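Local atomic coordinates of CYTH domain-containing protein (Pyrococcus horikoshii, PDB entry 2EEN), a protein that is of unknown function but carries a CYTH domain resembling class IV adenylate cyclases, and so may bind a triphosphate-bearing substrate. Residues I14-K17 and V18-T21; Y35-P38 and C39-F42; F101-V104 and L105-V108; K152-K155 and I156-L160. One frame throughout, in Å; residues are numbered along the deposited sequence.

Contact 1: residues I14-K17 and V18-T21; sequences IFEK and VRET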
ATOM      1  N   ILE A  14      10.431 -18.228  31.247  1.00 26.85           N
ATOM      2  CA  ILE A  14      10.620 -16.831  30.869  1.00 25.96           C
ATOM      3  C   ILE A  14       9.271 -16.123  30.778  1.00 25.14           C
ATOM      4  O   ILE A  14       9.127 -14.985  31.228  1.00 24.36           O
ATOM      5  CB  ILE A  14      11.371 -16.722  29.520  1.00 25.04           C
ATOM      6  CG1 ILE A  14      12.818 -17.188  29.709  1.00 25.08           C
ATOM      7  CG2 ILE A  14      11.341 -15.288  29.009  1.00 24.81           C
ATOM      8  CD1 ILE A  14      13.631 -17.258  28.431  1.00 25.32           C
ATOM      9  N   PHE A  15       8.289 -16.805  30.198  1.00 24.76           N
ATOM     10  CA  PHE A  15       6.947 -16.247  30.060  1.00 23.69           C
ATOM     11  C   PHE A  15       6.365 -15.882  31.424  1.00 25.71           C
ATOM     12  O   PHE A  15       5.856 -14.777  31.614  1.00 24.26           O
ATOM     13  CB  PHE A  15       6.025 -17.249  29.352  1.00 23.74           C
ATOM     14  CG  PHE A  15       6.102 -17.195  27.844  1.00 22.60           C
ATOM     15  CD1 PHE A  15       7.232 -16.700  27.204  1.00 21.83           C
ATOM     16  CD2 PHE A  15       5.038 -17.648  27.068  1.00 22.97           C
ATOM     17  CE1 PHE A  15       7.306 -16.658  25.812  1.00 21.57           C
ATOM     18  CE2 PHE A  15       5.101 -17.612  25.676  1.00 22.10           C
ATOM     19  CZ  PHE A  15       6.239 -17.113  25.045  1.00 19.26           C
ATOM     20  N   GLU A  16       6.450 -16.807  32.376  1.00 25.97           N
ATOM     21  CA  GLU A  16       5.914 -16.552  33.707  1.00 28.96           C
ATOM     22  C   GLU A  16       6.611 -15.402  34.413  1.00 27.45           C
ATOM     23  O   GLU A  16       5.961 -14.601  35.086  1.00 28.18           O
ATOM     24  CB  GLU A  16       6.016 -17.800  34.583  1.00 32.72           C
ATOM     25  CG  GLU A  16       4.667 -18.343  35.022  1.00 39.31           C
ATOM     26  CD  GLU A  16       3.801 -17.295  35.701  1.00 42.09           C
ATOM     27  OE1 GLU A  16       4.229 -16.732  36.731  1.00 45.53           O
ATOM     28  OE2 GLU A  16       2.686 -17.036  35.203  1.00 44.72           O
ATOM     29  N   LYS A  17       7.931 -15.328  34.264  1.00 26.26           N
ATOM     30  CA  LYS A  17       8.705 -14.275  34.907  1.00 26.50           C
ATOM     31  C   LYS A  17       8.256 -12.918  34.384  1.00 25.07           C
ATOM     32  O   LYS A  17       8.145 -11.953  35.138  1.00 25.75           O
ATOM     33  CB  LYS A  17      10.202 -14.487  34.658  1.00 27.95           C
ATOM     34  CG  LYS A  17      11.097 -13.589  35.503  1.00 31.70           C
ATOM     35  CD  LYS A  17      12.560 -13.999  35.503  1.00 34.66           C
ATOM     36  CE  LYS A  17      13.376 -13.154  36.470  1.00 37.54           C
ATOM     37  NZ  LYS A  17      14.818 -13.493  36.326  1.00 40.54           N
ATOM     38  N   VAL A  18       7.971 -12.844  33.091  1.00 23.53           N
ATOM     39  CA  VAL A  18       7.511 -11.592  32.521  1.00 21.99           C
ATOM     40  C   VAL A  18       6.151 -11.221  33.096  1.00 23.02           C
ATOM     41  O   VAL A  18       5.906 -10.061  33.434  1.00 24.51           O
ATOM     42  CB  VAL A  18       7.404 -11.690  30.989  1.00 20.49           C
ATOM     43  CG1 VAL A  18       6.552 -10.559  30.447  1.00 18.20           C
ATOM     44  CG2 VAL A  18       8.796 -11.643  30.382  1.00 17.31           C
ATOM     45  N   ARG A  19       5.266 -12.205  33.215  1.00 23.75           N
ATOM     46  CA  ARG A  19       3.928 -11.949  33.736  1.00 27.13           C
ATOM     47  C   ARG A  19       3.959 -11.466  35.180  1.00 28.31           C
ATOM     48  O   ARG A  19       3.075 -10.720  35.613  1.00 28.92           O
ATOM     49  CB  ARG A  19       3.062 -13.206  33.631  1.00 26.94           C
ATOM     50  CG  ARG A  19       2.873 -13.719  32.213  1.00 28.03           C
ATOM     51  CD  ARG A  19       1.760 -14.753  32.151  1.00 32.28           C
ATOM     52  NE  ARG A  19       1.650 -15.364  30.831  1.00 34.02           N
ATOM     53  CZ  ARG A  19       2.235 -16.506  30.483  1.00 35.62           C
ATOM     54  NH1 ARG A  19       2.976 -17.172  31.361  1.00 36.68           N
ATOM     55  NH2 ARG A  19       2.084 -16.978  29.256  1.00 36.47           N
ATOM     56  N   GLU A  20       4.982 -11.887  35.916  1.00 29.27           N
ATOM     57  CA  GLU A  20       5.139 -11.505  37.318  1.00 31.08           C
ATOM     58  C   GLU A  20       6.092 -10.322  37.505  1.00 31.01           C
ATOM     59  O   GLU A  20       6.393  -9.932  38.633  1.00 32.71           O
ATOM     60  CB  GLU A  20       5.647 -12.706  38.123  1.00 34.78           C
ATOM     61  CG  GLU A  20       4.680 -13.885  38.170  1.00 39.47           C
ATOM     62  CD  GLU A  20       3.508 -13.650  39.110  1.00 42.69           C
ATOM     63  OE1 GLU A  20       2.861 -12.587  39.005  1.00 46.29           O
ATOM     64  OE2 GLU A  20       3.229 -14.533  39.951  1.00 45.56           O
ATOM     65  N   THR A  21       6.563  -9.741  36.408  1.00 27.92           N
ATOM     66  CA  THR A  21       7.489  -8.616  36.503  1.00 25.68           C
ATOM     67  C   THR A  21       6.955  -7.349  35.854  1.00 24.99           C
ATOM     68  O   THR A  21       7.246  -6.238  36.300  1.00 25.73           O
ATOM     69  CB  THR A  21       8.834  -8.936  35.822  1.00 26.65           C
ATOM     70  OG1 THR A  21       9.429 -10.081  36.441  1.00 26.18           O
ATOM     71  CG2 THR A  21       9.780  -7.748  35.930  1.00 26.49           C
TER
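Phe15 and Arg19 meet one turn apart near the C-terminal end of helix 12-19. The guanidinium crosses the flank of the phenylalanine, its NH1 3.7 Å from Phe15 CB and NH2 3.7 Å from Phe15 CD2, with ring and guanidinium planes 82° apart. Arg19 runs extended from CG to NE, a reach that begins with CG anti to its carbonyl carbon (chi1 -60°) and lays the chain back along the preceding turn. Its CG thereby rests 3.2 Å from Phe15 O, the carbonyl that also accepts the Arg19 N-H at 3.1 Å. Arg19 NE forms a salt bridge with Glu112 OE1 of strand 102-117. An alanine in place of Arg19 would probably leave Glu112 without this mate and uncover Phe15 CB. The close-packed side belongs to Ile14, Phe15 and Val18, all buried, where Val18 N bonds to Ile14 O. The solvent side is looser. The salt bridge from Glu16 OE2 to Arg19 NH1 is long, 3.9 Å, while Glu16 OE1 lies 4.0 Å from Glu20 OE2, a pairing of like charges likely to be mildly unfavourable. As the helix gives out, Thr21 OG1 donates at 2.6 Å to Lys17 O, a carbonyl that also receives a weak bond from Glu20 N. Val18 and Phe15 press on Leu124 of strand 120-127, and Val18 and Ile14 on Ile134 of strand 131-139; Lys17 NZ reaches Glu159 O of helix 146-160, and Arg19 leans on Tyr114 of strand 102-117.

Contact 2: residues Y35-P38 and C39-F42; sequences YQHP and CRDF
Arg40 lies over one face of the His37 imidazole, its CG 3.8 Å from the ring centroid, and the guanidinium folds across the same ring with the two planes 31° apart, His37 CD2 lying over the centre of the guanidinium. Arg40 can cover the ring because CG stands between its own backbone N and carbonyl carbon (chi1 59°), from where the chain runs out straight to NE. In the ring plane, His37 ND1 accepts the N-H of Cys39 at 2.9 Å. The Phe42 ring stands at 72° to the imidazole and presents its face to His37 CB, 3.6 Å from the centroid. This is the turn that follows strand 23-36 and leads into helix 42-45, with Asp41 at the N-cap; it also lies on the dimer interface, where Cys39 forms a disulfide with Cys39 of the second subunit. His37 NE2 and Arg40 NH2 bond there to the carbonyls of Leu99 and Arg98 of the second subunit. Inside the turn, the Gln36 amide bridges its two limbs. OE1 takes two N-H groups in its carbonyl plane, Phe42 N at 3.0 Å and His37 N at 2.7 Å. A leucine in place of Gln36 would probably leave both of these N-H groups without their acceptor and let the Phe42 end of the turn shift. NE2 donates at 3.0 Å to Asp41 OD1, which it meets from above the carboxylate plane, amide and carboxylate being nearly perpendicular; Asp41 OD1 is also bonded to Ser43 OG.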
ATOM      1  N   TYR A  35       5.484 -11.807   1.491  1.00 13.72           N
ATOM      2  CA  TYR A  35       5.559 -11.848   0.039  1.00 15.76           C
ATOM      3  C   TYR A  35       6.947 -11.804  -0.548  1.00 15.23           C
ATOM      4  O   TYR A  35       7.895 -11.349   0.085  1.00 17.29           O
ATOM      5  CB  TYR A  35       4.780 -10.666  -0.526  1.00 17.13           C
ATOM      6  CG  TYR A  35       3.320 -10.716  -0.213  1.00 18.57           C
ATOM      7  CD1 TYR A  35       2.823 -10.144   0.955  1.00 19.39           C
ATOM      8  CD2 TYR A  35       2.427 -11.355  -1.071  1.00 18.86           C
ATOM      9  CE1 TYR A  35       1.471 -10.206   1.263  1.00 21.98           C
ATOM     10  CE2 TYR A  35       1.078 -11.421  -0.775  1.00 22.09           C
ATOM     11  CZ  TYR A  35       0.607 -10.845   0.392  1.00 22.31           C
ATOM     12  OH  TYR A  35      -0.732 -10.900   0.684  1.00 27.37           O
ATOM     13  N   GLN A  36       7.051 -12.290  -1.782  1.00 16.38           N
ATOM     14  CA  GLN A  36       8.298 -12.250  -2.521  1.00 16.32           C
ATOM     15  C   GLN A  36       8.086 -11.167  -3.560  1.00 15.04           C
ATOM     16  O   GLN A  36       6.975 -10.979  -4.054  1.00 16.74           O
ATOM     17  CB  GLN A  36       8.571 -13.582  -3.220  1.00 18.77           C
ATOM     18  CG  GLN A  36       9.778 -13.565  -4.156  1.00 19.76           C
ATOM     19  CD  GLN A  36      11.080 -13.172  -3.465  1.00 25.40           C
ATOM     20  OE1 GLN A  36      11.275 -12.014  -3.084  1.00 20.17           O
ATOM     21  NE2 GLN A  36      11.980 -14.141  -3.303  1.00 24.20           N
ATOM     22  N   HIS A  37       9.153 -10.447  -3.861  1.00 15.75           N
ATOM     23  CA  HIS A  37       9.127  -9.381  -4.844  1.00 16.58           C
ATOM     24  C   HIS A  37       9.097 -10.024  -6.227  1.00 16.61           C
ATOM     25  O   HIS A  37       9.701 -11.068  -6.449  1.00 18.48           O
ATOM     26  CB  HIS A  37      10.375  -8.526  -4.675  1.00 16.28           C
ATOM     27  CG  HIS A  37      10.340  -7.236  -5.426  1.00 16.76           C
ATOM     28  ND1 HIS A  37      10.559  -7.154  -6.786  1.00 18.65           N
ATOM     29  CD2 HIS A  37      10.130  -5.968  -5.001  1.00 16.47           C
ATOM     30  CE1 HIS A  37      10.487  -5.890  -7.164  1.00 16.90           C
ATOM     31  NE2 HIS A  37      10.229  -5.150  -6.100  1.00 15.69           N
ATOM     32  N   PRO A  38       8.387  -9.408  -7.176  1.00 17.93           N
ATOM     33  CA  PRO A  38       8.314  -9.976  -8.524  1.00 18.97           C
ATOM     34  C   PRO A  38       9.611  -9.917  -9.326  1.00 20.64           C
ATOM     35  O   PRO A  38       9.830 -10.740 -10.215  1.00 24.00           O
ATOM     36  CB  PRO A  38       7.206  -9.153  -9.180  1.00 18.78           C
ATOM     37  CG  PRO A  38       7.348  -7.809  -8.507  1.00 17.57           C
ATOM     38  CD  PRO A  38       7.530  -8.216  -7.053  1.00 16.92           C
ATOM     39  N   CYS A  39      10.474  -8.962  -8.994  1.00 23.28           N
ATOM     40  CA  CYS A  39      11.709  -8.754  -9.739  1.00 26.73           C
ATOM     41  C   CYS A  39      13.014  -9.076  -9.024  1.00 26.07           C
ATOM     42  O   CYS A  39      14.030  -9.331  -9.670  1.00 29.95           O
ATOM     43  CB  CYS A  39      11.765  -7.298 -10.203  1.00 28.04           C
ATOM     44  SG  CYS A  39      10.169  -6.574 -10.694  1.00 36.76           S
ATOM     45  N   ARG A  40      13.007  -9.031  -7.700  1.00 24.52           N
ATOM     46  CA  ARG A  40      14.222  -9.317  -6.957  1.00 22.77           C
ATOM     47  C   ARG A  40      13.949 -10.287  -5.827  1.00 22.70           C
ATOM     48  O   ARG A  40      12.815 -10.447  -5.387  1.00 20.25           O
ATOM     49  CB  ARG A  40      14.844  -8.025  -6.425  1.00 26.88           C
ATOM     50  CG  ARG A  40      13.955  -7.205  -5.508  1.00 25.90           C
ATOM     51  CD  ARG A  40      14.703  -5.958  -5.032  1.00 28.35           C
ATOM     52  NE  ARG A  40      13.985  -5.251  -3.975  1.00 27.79           N
ATOM     53  CZ  ARG A  40      13.216  -4.180  -4.162  1.00 28.84           C
ATOM     54  NH1 ARG A  40      13.055  -3.662  -5.376  1.00 28.23           N
ATOM     55  NH2 ARG A  40      12.596  -3.632  -3.124  1.00 26.62           N
ATOM     56  N   ASP A  41      15.004 -10.946  -5.368  1.00 22.17           N
ATOM     57  CA  ASP A  41      14.879 -11.925  -4.307  1.00 22.25           C
ATOM     58  C   ASP A  41      15.082 -11.248  -2.964  1.00 20.59           C
ATOM     59  O   ASP A  41      16.214 -10.927  -2.594  1.00 20.27           O
ATOM     60  CB  ASP A  41      15.930 -13.017  -4.494  1.00 25.69           C
ATOM     61  CG  ASP A  41      15.688 -14.212  -3.598  1.00 29.26           C
ATOM     62  OD1 ASP A  41      14.907 -14.078  -2.631  1.00 28.73           O
ATOM     63  OD2 ASP A  41      16.283 -15.283  -3.856  1.00 32.08           O
ATOM     64  N   PHE A  42      13.988 -11.031  -2.240  1.00 19.11           N
ATOM     65  CA  PHE A  42      14.072 -10.381  -0.938  1.00 19.06           C
ATOM     66  C   PHE A  42      14.995 -11.102   0.017  1.00 20.70           C
ATOM     67  O   PHE A  42      15.568 -10.480   0.902  1.00 21.08           O
ATOM     68  CB  PHE A  42      12.701 -10.274  -0.277  1.00 18.44           C
ATOM     69  CG  PHE A  42      11.866  -9.132  -0.765  1.00 19.22           C
ATOM     70  CD1 PHE A  42      12.450  -8.009  -1.345  1.00 19.24           C
ATOM     71  CD2 PHE A  42      10.489  -9.148  -0.574  1.00 18.04           C
ATOM     72  CE1 PHE A  42      11.678  -6.912  -1.723  1.00 19.86           C
ATOM     73  CE2 PHE A  42       9.705  -8.062  -0.946  1.00 19.98           C
ATOM     74  CZ  PHE A  42      10.301  -6.937  -1.521  1.00 21.12           C
TER

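Contact 3: residues F101-V104 and L105-V108; sequences FKEV and LKVV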
ATOM      1  N   PHE A 101       3.525  -9.856  -6.561  1.00 17.78           N
ATOM      2  CA  PHE A 101       4.036 -10.225  -5.250  1.00 17.85           C
ATOM      3  C   PHE A 101       3.320 -11.497  -4.870  1.00 18.22           C
ATOM      4  O   PHE A 101       2.096 -11.520  -4.737  1.00 21.54           O
ATOM      5  CB  PHE A 101       3.750  -9.135  -4.220  1.00 14.72           C
ATOM      6  CG  PHE A 101       4.535  -7.893  -4.446  1.00 16.43           C
ATOM      7  CD1 PHE A 101       4.134  -6.966  -5.404  1.00 16.50           C
ATOM      8  CD2 PHE A 101       5.721  -7.677  -3.755  1.00 14.88           C
ATOM      9  CE1 PHE A 101       4.907  -5.836  -5.667  1.00 19.02           C
ATOM     10  CE2 PHE A 101       6.499  -6.555  -4.013  1.00 18.36           C
ATOM     11  CZ  PHE A 101       6.094  -5.634  -4.973  1.00 16.42           C
ATOM     12  N   LYS A 102       4.097 -12.556  -4.697  1.00 19.42           N
ATOM     13  CA  LYS A 102       3.542 -13.850  -4.366  1.00 20.11           C
ATOM     14  C   LYS A 102       3.803 -14.241  -2.925  1.00 19.33           C
ATOM     15  O   LYS A 102       4.888 -14.003  -2.392  1.00 19.84           O
ATOM     16  CB  LYS A 102       4.126 -14.901  -5.309  1.00 21.76           C
ATOM     17  CG  LYS A 102       3.839 -14.608  -6.782  1.00 24.59           C
ATOM     18  CD  LYS A 102       2.338 -14.632  -7.053  1.00 28.84           C
ATOM     19  CE  LYS A 102       2.004 -14.185  -8.467  1.00 31.43           C
ATOM     20  NZ  LYS A 102       1.347 -12.850  -8.400  1.00 33.17           N
ATOM     21  N   GLU A 103       2.795 -14.844  -2.307  1.00 18.81           N
ATOM     22  CA  GLU A 103       2.909 -15.283  -0.929  1.00 21.71           C
ATOM     23  C   GLU A 103       4.038 -16.296  -0.824  1.00 22.21           C
ATOM     24  O   GLU A 103       4.131 -17.232  -1.623  1.00 21.71           O
ATOM     25  CB  GLU A 103       1.602 -15.928  -0.464  1.00 24.23           C
ATOM     26  CG  GLU A 103       1.631 -16.386   0.985  1.00 31.16           C
ATOM     27  CD  GLU A 103       0.474 -17.302   1.336  1.00 34.92           C
ATOM     28  OE1 GLU A 103      -0.671 -16.986   0.953  1.00 35.57           O
ATOM     29  OE2 GLU A 103       0.711 -18.332   2.004  1.00 37.09           O
ATOM     30  N   VAL A 104       4.904 -16.091   0.160  1.00 20.30           N
ATOM     31  CA  VAL A 104       6.018 -16.987   0.404  1.00 20.46           C
ATOM     32  C   VAL A 104       5.603 -17.917   1.528  1.00 20.22           C
ATOM     33  O   VAL A 104       5.761 -19.134   1.438  1.00 20.83           O
ATOM     34  CB  VAL A 104       7.268 -16.212   0.840  1.00 21.49           C
ATOM     35  CG1 VAL A 104       8.383 -17.180   1.200  1.00 25.55           C
ATOM     36  CG2 VAL A 104       7.711 -15.288  -0.274  1.00 25.33           C
ATOM     37  N   LEU A 105       5.054 -17.333   2.584  1.00 20.40           N
ATOM     38  CA  LEU A 105       4.623 -18.112   3.733  1.00 19.17           C
ATOM     39  C   LEU A 105       3.721 -17.300   4.644  1.00 20.20           C
ATOM     40  O   LEU A 105       3.751 -16.066   4.633  1.00 18.54           O
ATOM     41  CB  LEU A 105       5.845 -18.571   4.529  1.00 20.67           C
ATOM     42  CG  LEU A 105       5.559 -19.616   5.609  1.00 23.23           C
ATOM     43  CD1 LEU A 105       5.103 -20.916   4.965  1.00 26.60           C
ATOM     44  CD2 LEU A 105       6.809 -19.849   6.422  1.00 24.28           C
ATOM     45  N   LYS A 106       2.913 -18.008   5.422  1.00 19.14           N
ATOM     46  CA  LYS A 106       2.020 -17.388   6.381  1.00 21.85           C
ATOM     47  C   LYS A 106       2.536 -17.725   7.769  1.00 21.72           C
ATOM     48  O   LYS A 106       2.737 -18.895   8.102  1.00 24.70           O
ATOM     49  CB  LYS A 106       0.604 -17.923   6.226  1.00 24.84           C
ATOM     50  CG  LYS A 106      -0.146 -17.374   5.028  1.00 28.39           C
ATOM     51  CD  LYS A 106      -1.646 -17.513   5.222  1.00 32.60           C
ATOM     52  CE  LYS A 106      -2.281 -18.226   4.028  1.00 33.99           C
ATOM     53  NZ  LYS A 106      -1.318 -19.037   3.224  1.00 36.25           N
ATOM     54  N   VAL A 107       2.752 -16.695   8.578  1.00 18.40           N
ATOM     55  CA  VAL A 107       3.248 -16.883   9.931  1.00 17.03           C
ATOM     56  C   VAL A 107       2.135 -16.532  10.903  1.00 15.68           C
ATOM     57  O   VAL A 107       1.595 -15.435  10.870  1.00 16.70           O
ATOM     58  CB  VAL A 107       4.481 -15.989  10.201  1.00 17.09           C
ATOM     59  CG1 VAL A 107       5.003 -16.229  11.611  1.00 18.96           C
ATOM     60  CG2 VAL A 107       5.565 -16.280   9.174  1.00 19.12           C
ATOM     61  N   VAL A 108       1.788 -17.486  11.761  1.00 15.52           N
ATOM     62  CA  VAL A 108       0.724 -17.283  12.734  1.00 15.27           C
ATOM     63  C   VAL A 108       1.263 -17.385  14.144  1.00 15.66           C
ATOM     64  O   VAL A 108       2.038 -18.288  14.451  1.00 16.52           O
ATOM     65  CB  VAL A 108      -0.379 -18.340  12.567  1.00 16.78           C
ATOM     66  CG1 VAL A 108      -1.490 -18.099  13.578  1.00 18.57           C
ATOM     67  CG2 VAL A 108      -0.921 -18.299  11.152  1.00 18.46           C
TER
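Glu103 and Lys106 face each other over a classic beta bulge near the start of strand 102-117, where Val104 and Leu105 both stand opposite Tyr34 of strand 23-36. The backbone carries the irregularity: Val104, with psi -47°, departs from extended geometry, and the short axes of 102-104 and 105-108 are turned 52° from each other. Both bulge residues keep backbone hydrogen bonds to Tyr34, so the extra residue is taken up without breaking the antiparallel pairing. The apolar contacts are slight across the bend itself, Val104 CG1 standing 4.4 Å from Leu105 CB, and these two side chains pack instead on helix 170-176, Val104 against Leu175 and Leu105 against Leu171 and Leu174. The charged pair is exposed, though each touches Ile33 of strand 23-36. Glu103 is stretched, CG anti to the backbone N at chi1 -179°, and brings its carboxylate up against the lysine chain, OE2 3.3 Å from Lys106 CG. The side chains cross at about a right angle, bends at chi3 and chi4 turning Lys106 NZ back to the carboxylate. The salt bridge from Lys106 NZ to Glu103 OE2, at 2.5 Å, is doubtfully short; Glu103 OE1 lies 3.1 Å from NZ.

Contact 4: residues K152-K155 and I156-L160; sequences KLEK and ILREL
Helix 146-160 lies against the antiparallel sheet, and residues 152-160 of it form this contact, with Glu154 and Arg158 an i to i+4 pair. The two side chains run side by side, pointing the same way. Glu154 is extended, with CG anti to the backbone N (chi1 -167°), which carries OE2 forward to the edge of the guanidinium, in its plane, 3.3 Å from Arg158 NE. This salt bridge counts as a weak hydrogen bond; the carboxylate is turned 61° from the guanidinium. A water beside them accepts from Arg158 NH2 at 2.9 Å and gives a weak bond to Glu154 OE2. Beneath, Arg158 N bonds to Glu154 O and Glu159 N to Lys155 O, which Glu159 CG approaches to 3.0 Å. On the other face, Leu153, Ile156 and Leu157 pack on Ile136 of strand 131-139, while Lys152 NZ forms a salt bridge with Glu117 of strand 102-117. Lys155 NZ and Glu159 OE2 stay 5.1 Å apart and could at most attract each other at longer range. The weak Glu154-Arg158 bridge, with its water, probably contributes modestly, and the apolar face makes much of the packing on the sheet.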
ATOM      1  N   LYS A 152      20.787  -1.862  26.140  1.00 19.61           N
ATOM      2  CA  LYS A 152      19.775  -1.704  27.173  1.00 20.18           C
ATOM      3  C   LYS A 152      18.733  -2.815  27.094  1.00 19.67           C
ATOM      4  O   LYS A 152      18.378  -3.426  28.103  1.00 19.97           O
ATOM      5  CB  LYS A 152      19.098  -0.347  27.013  1.00 20.94           C
ATOM      6  CG  LYS A 152      17.954  -0.111  27.956  1.00 25.27           C
ATOM      7  CD  LYS A 152      17.237   1.164  27.579  1.00 28.55           C
ATOM      8  CE  LYS A 152      16.108   1.443  28.531  1.00 30.70           C
ATOM      9  NZ  LYS A 152      16.606   1.744  29.903  1.00 34.12           N
ATOM     10  N   LEU A 153      18.242  -3.076  25.889  1.00 18.83           N
ATOM     11  CA  LEU A 153      17.234  -4.111  25.714  1.00 19.44           C
ATOM     12  C   LEU A 153      17.779  -5.516  25.928  1.00 17.61           C
ATOM     13  O   LEU A 153      17.090  -6.379  26.477  1.00 18.15           O
ATOM     14  CB  LEU A 153      16.589  -3.993  24.330  1.00 19.28           C
ATOM     15  CG  LEU A 153      15.338  -3.104  24.260  1.00 24.25           C
ATOM     16  CD1 LEU A 153      15.566  -1.779  24.976  1.00 24.01           C
ATOM     17  CD2 LEU A 153      14.976  -2.871  22.798  1.00 24.32           C
ATOM     18  N   GLU A 154      19.017  -5.751  25.503  1.00 19.14           N
ATOM     19  CA  GLU A 154      19.606  -7.064  25.686  1.00 21.08           C
ATOM     20  C   GLU A 154      19.712  -7.335  27.181  1.00 20.13           C
ATOM     21  O   GLU A 154      19.455  -8.444  27.634  1.00 19.19           O
ATOM     22  CB  GLU A 154      20.994  -7.143  25.047  1.00 23.26           C
ATOM     23  CG  GLU A 154      21.511  -8.566  24.945  1.00 31.08           C
ATOM     24  CD  GLU A 154      22.926  -8.648  24.411  1.00 34.30           C
ATOM     25  OE1 GLU A 154      23.229  -7.969  23.407  1.00 38.87           O
ATOM     26  OE2 GLU A 154      23.734  -9.406  24.990  1.00 38.48           O
ATOM     27  N   LYS A 155      20.083  -6.310  27.945  1.00 20.93           N
ATOM     28  CA  LYS A 155      20.207  -6.462  29.393  1.00 21.64           C
ATOM     29  C   LYS A 155      18.872  -6.837  30.028  1.00 19.29           C
ATOM     30  O   LYS A 155      18.804  -7.725  30.876  1.00 18.91           O
ATOM     31  CB  LYS A 155      20.740  -5.174  30.032  1.00 22.25           C
ATOM     32  CG  LYS A 155      20.855  -5.257  31.550  1.00 26.33           C
ATOM     33  CD  LYS A 155      21.600  -4.061  32.123  1.00 29.31           C
ATOM     34  CE  LYS A 155      21.980  -4.311  33.574  1.00 31.10           C
ATOM     35  NZ  LYS A 155      22.794  -3.200  34.139  1.00 34.87           N
ATOM     36  N   ILE A 156      17.802  -6.167  29.609  1.00 18.53           N
ATOM     37  CA  ILE A 156      16.477  -6.456  30.145  1.00 17.02           C
ATOM     38  C   ILE A 156      16.087  -7.912  29.894  1.00 16.50           C
ATOM     39  O   ILE A 156      15.606  -8.596  30.795  1.00 18.00           O
ATOM     40  CB  ILE A 156      15.420  -5.520  29.524  1.00 16.48           C
ATOM     41  CG1 ILE A 156      15.662  -4.087  30.006  1.00 16.87           C
ATOM     42  CG2 ILE A 156      14.023  -5.974  29.909  1.00 15.37           C
ATOM     43  CD1 ILE A 156      14.849  -3.055  29.268  1.00 16.96           C
ATOM     44  N   LEU A 157      16.305  -8.391  28.673  1.00 17.03           N
ATOM     45  CA  LEU A 157      15.968  -9.773  28.352  1.00 16.86           C
ATOM     46  C   LEU A 157      16.833 -10.784  29.101  1.00 17.01           C
ATOM     47  O   LEU A 157      16.328 -11.795  29.586  1.00 17.08           O
ATOM     48  CB  LEU A 157      16.078 -10.017  26.846  1.00 17.84           C
ATOM     49  CG  LEU A 157      14.961  -9.348  26.047  1.00 17.44           C
ATOM     50  CD1 LEU A 157      15.046  -9.775  24.594  1.00 18.65           C
ATOM     51  CD2 LEU A 157      13.613  -9.734  26.644  1.00 19.89           C
ATOM     52  N   ARG A 158      18.128 -10.510  29.204  1.00 20.02           N
ATOM     53  CA  ARG A 158      19.007 -11.433  29.910  1.00 20.48           C
ATOM     54  C   ARG A 158      18.640 -11.488  31.388  1.00 20.20           C
ATOM     55  O   ARG A 158      18.750 -12.538  32.027  1.00 20.20           O
ATOM     56  CB  ARG A 158      20.473 -11.034  29.715  1.00 20.51           C
ATOM     57  CG  ARG A 158      21.005 -11.433  28.345  1.00 21.27           C
ATOM     58  CD  ARG A 158      22.505 -11.244  28.213  1.00 21.63           C
ATOM     59  NE  ARG A 158      22.992 -11.924  27.018  1.00 24.64           N
ATOM     60  CZ  ARG A 158      23.077 -13.248  26.898  1.00 25.06           C
ATOM     61  NH1 ARG A 158      22.718 -14.036  27.903  1.00 21.66           N
ATOM     62  NH2 ARG A 158      23.501 -13.784  25.761  1.00 25.21           N
ATOM     63  N   GLU A 159      18.169 -10.369  31.930  1.00 20.87           N
ATOM     64  CA  GLU A 159      17.774 -10.337  33.330  1.00 21.90           C
ATOM     65  C   GLU A 159      16.503 -11.149  33.559  1.00 22.71           C
ATOM     66  O   GLU A 159      16.168 -11.486  34.698  1.00 24.71           O
ATOM     67  CB  GLU A 159      17.564  -8.898  33.792  1.00 22.91           C
ATOM     68  CG  GLU A 159      18.855  -8.100  33.884  1.00 27.72           C
ATOM     69  CD  GLU A 159      19.728  -8.426  35.100  1.00 31.01           C
ATOM     70  OE1 GLU A 159      19.358  -9.261  35.961  1.00 33.43           O
ATOM     71  OE2 GLU A 159      20.797  -7.790  35.200  1.00 36.04           O
ATOM     72  N   LEU A 160      15.801 -11.466  32.474  1.00 21.50           N
ATOM     73  CA  LEU A 160      14.578 -12.257  32.551  1.00 22.10           C
ATOM     74  C   LEU A 160      14.860 -13.739  32.334  1.00 22.91           C
ATOM     75  O   LEU A 160      13.987 -14.582  32.538  1.00 24.15           O
ATOM     76  CB  LEU A 160      13.576 -11.772  31.509  1.00 23.81           C
ATOM     77  CG  LEU A 160      12.996 -10.386  31.783  1.00 23.11           C
ATOM     78  CD1 LEU A 160      12.234  -9.905  30.554  1.00 24.59           C
ATOM     79  CD2 LEU A 160      12.096 -10.438  33.011  1.00 24.38           C
TER
HETATM   80  O   HOH W   1      23.818 -12.360  23.219  1.00 34.71           O

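Overall arrangement
Each contact is local, joining consecutive halves of one continuous run, so the four follow in series and none nests in or crosses another. From the N terminus, contact 1 spans the end of helix 12-19; strand 23-36 then carries the chain across the fold to contact 2, whose centre is about 39 Å away from that of contact 1. Contact 2 closes the turn into helix 42-45 at the dimer interface. Contact 3 returns beside it on strand 102-117, where Gln36 N meets Lys102 O and ties the two neighbouring strands. Contact 4, on helix 146-160, comes back to contact 1, their centres about 13 Å apart, where Val18 packs on Leu160. The contacts thus form two pairs on opposite sides of the chain's centre.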